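Local coordinates for guanylate kinase (Coxiella burnetii, PDB 3TR0), which catalyses the ATP-dependent phosphorylation of GMP to GDP, a step in the recycling of guanine nucleotides, at residues I38-R43 / G70-H75. Numbering follows the deposited sequence.
Sequences ISHTTR and GAFLEH. With 5GP (guanosine-5'-monophosphate), chain D.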
# COMPACT_ATOMS: atom_id res chain seq x y z
N ILE A 38 10.22 -15.44 -15.38
CA ILE A 38 10.77 -15.37 -16.73
C ILE A 38 9.79 -16.04 -17.68
O ILE A 38 9.51 -17.24 -17.57
CB ILE A 38 12.14 -16.06 -16.83
CG1 ILE A 38 13.14 -15.38 -15.90
CG2 ILE A 38 12.63 -16.05 -18.27
CD1 ILE A 38 13.15 -13.87 -16.03
N SER A 39 9.25 -15.25 -18.61
CA SER A 39 8.21 -15.71 -19.52
C SER A 39 8.75 -16.55 -20.68
O SER A 39 9.93 -16.47 -21.03
CB SER A 39 7.45 -14.52 -20.10
OG SER A 39 6.80 -13.78 -19.07
N HIS A 40 7.86 -17.35 -21.26
CA HIS A 40 8.12 -17.99 -22.54
C HIS A 40 7.56 -17.09 -23.64
O HIS A 40 6.53 -16.44 -23.45
CB HIS A 40 7.45 -19.36 -22.60
CG HIS A 40 8.14 -20.42 -21.78
ND1 HIS A 40 8.00 -20.51 -20.42
CD2 HIS A 40 8.96 -21.43 -22.15
CE1 HIS A 40 8.71 -21.53 -19.97
NE2 HIS A 40 9.30 -22.11 -21.01
N THR A 41 8.24 -17.04 -24.78
CA THR A 41 7.80 -16.22 -25.90
C THR A 41 8.23 -16.81 -27.24
O THR A 41 9.26 -17.46 -27.34
CB THR A 41 8.34 -14.78 -25.79
OG1 THR A 41 7.75 -13.98 -26.82
CG2 THR A 41 9.85 -14.76 -25.95
N THR A 42 7.42 -16.57 -28.26
CA THR A 42 7.76 -16.97 -29.62
C THR A 42 8.40 -15.80 -30.34
O THR A 42 8.87 -15.93 -31.47
CB THR A 42 6.52 -17.42 -30.41
OG1 THR A 42 5.59 -16.33 -30.50
CG2 THR A 42 5.85 -18.60 -29.73
N ARG A 43 8.41 -14.64 -29.69
CA ARG A 43 9.05 -13.46 -30.25
C ARG A 43 10.51 -13.79 -30.53
O ARG A 43 11.21 -14.31 -29.66
CB ARG A 43 8.93 -12.28 -29.28
CG ARG A 43 9.27 -10.93 -29.90
CD ARG A 43 10.71 -10.54 -29.61
NE ARG A 43 10.86 -10.01 -28.26
CZ ARG A 43 11.99 -10.03 -27.57
NH1 ARG A 43 13.08 -10.58 -28.10
NH2 ARG A 43 12.04 -9.52 -26.35
N GLY A 70 -1.90 -26.73 -21.06
CA GLY A 70 -2.29 -25.95 -19.90
C GLY A 70 -1.10 -25.57 -19.04
O GLY A 70 -1.25 -25.29 -17.85
N ALA A 71 0.08 -25.54 -19.64
CA ALA A 71 1.32 -25.25 -18.93
C ALA A 71 1.43 -23.79 -18.50
O ALA A 71 2.28 -23.43 -17.70
CB ALA A 71 2.53 -25.64 -19.77
N PHE A 72 0.57 -22.94 -19.06
CA PHE A 72 0.62 -21.52 -18.75
C PHE A 72 -0.42 -21.10 -17.72
O PHE A 72 -1.58 -21.50 -17.78
CB PHE A 72 0.47 -20.68 -20.01
CG PHE A 72 1.64 -20.77 -20.95
CD1 PHE A 72 2.91 -20.38 -20.54
CD2 PHE A 72 1.48 -21.24 -22.24
CE1 PHE A 72 3.98 -20.47 -21.40
CE2 PHE A 72 2.55 -21.32 -23.10
CZ PHE A 72 3.80 -20.94 -22.68
N LEU A 73 0.01 -20.27 -16.77
CA LEU A 73 -0.88 -19.66 -15.80
C LEU A 73 -1.68 -18.60 -16.52
O LEU A 73 -2.81 -18.27 -16.15
CB LEU A 73 -0.05 -19.01 -14.69
CG LEU A 73 -0.75 -18.57 -13.41
CD1 LEU A 73 -1.44 -19.75 -12.76
CD2 LEU A 73 0.26 -17.95 -12.46
N GLU A 74 -1.06 -18.08 -17.58
CA GLU A 74 -1.53 -16.92 -18.29
C GLU A 74 -0.83 -16.90 -19.64
O GLU A 74 0.36 -17.21 -19.72
CB GLU A 74 -1.16 -15.68 -17.47
CG GLU A 74 -1.30 -14.36 -18.16
CD GLU A 74 -0.21 -14.10 -19.17
OE1 GLU A 74 1.00 -14.29 -18.86
OE2 GLU A 74 -0.57 -13.71 -20.29
N HIS A 75 -1.55 -16.55 -20.70
CA HIS A 75 -0.91 -16.38 -22.01
C HIS A 75 -1.70 -15.43 -22.90
O HIS A 75 -2.91 -15.29 -22.77
CB HIS A 75 -0.71 -17.74 -22.70
CG HIS A 75 -1.96 -18.32 -23.27
ND1 HIS A 75 -2.26 -18.26 -24.62
CD2 HIS A 75 -2.99 -18.98 -22.69
CE1 HIS A 75 -3.42 -18.85 -24.83
NE2 HIS A 75 -3.88 -19.30 -23.68
P 5GP D . 8.88 -7.60 -25.72
O1P 5GP D . 10.04 -8.08 -24.88
O2P 5GP D . 8.58 -8.32 -27.00
O3P 5GP D . 9.07 -6.12 -25.99
O5' 5GP D . 7.57 -7.54 -24.82
C5' 5GP D . 6.29 -7.36 -25.41
C4' 5GP D . 5.23 -7.21 -24.36
O4' 5GP D . 4.63 -8.50 -24.09
C3' 5GP D . 5.71 -6.75 -22.99
O3' 5GP D . 5.90 -5.35 -22.92
C2' 5GP D . 4.63 -7.27 -22.05
O2' 5GP D . 3.55 -6.36 -21.98
C1' 5GP D . 4.14 -8.53 -22.77
N9 5GP D . 4.61 -9.77 -22.13
C8 5GP D . 5.86 -10.21 -21.92
N7 5GP D . 5.80 -11.42 -21.31
C5 5GP D . 4.50 -11.73 -21.14
C6 5GP D . 3.80 -12.80 -20.59
O6 5GP D . 4.41 -13.78 -20.10
N1 5GP D . 2.47 -12.78 -20.60
C2 5GP D . 1.78 -11.75 -21.11
N2 5GP D . 0.42 -11.75 -21.11
N3 5GP D . 2.42 -10.70 -21.65
C4 5GP D . 3.77 -10.68 -21.67
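With CG set opposite the carbonyl carbon in both residues (chi1 -75° in H40, -69° in F72), the two side chains converge on each other, and the edge of the F72 ring reaches H40. CB of H40 sits at that phenyl edge, close to the ring plane, 3.8 Å from CE1 of F72. The rings form an offset edge-to-face pair in which the phenyl presents its edge, with centroids 6.0 Å apart and planes inclined at 68°. M66 of helix 60-69 packs against both side chains, while F56 stacks on H40 and F63 on F72, so this small contact is buried between M66 and these two phenylalanines.

The same two segments meet again through the nucleotide. S39 OG donates to O6 of the guanine of 5GP over 2.6 Å. Further along the same edge of the base, the E74 carboxylate accepts from N1 and N2: N1 of 5GP bonds to OE1 at 2.7 Å, whereas the N2 to OE2 bond is modelled at 2.3 Å, implausibly short, and its length is doubtful. T85 also bonds OE1, helping to fix the carboxylate's rotation. R43 grips the phosphate with two donors, NE to O2P of 5GP (3.1 Å) and NH2 to O1P of 5GP (2.9 Å), while its NH1 forms a salt bridge with D49. Reading guanine by O6, N1 and N2 while arginine holds the phosphate is characteristic of the GMP-binding site of guanylate kinases.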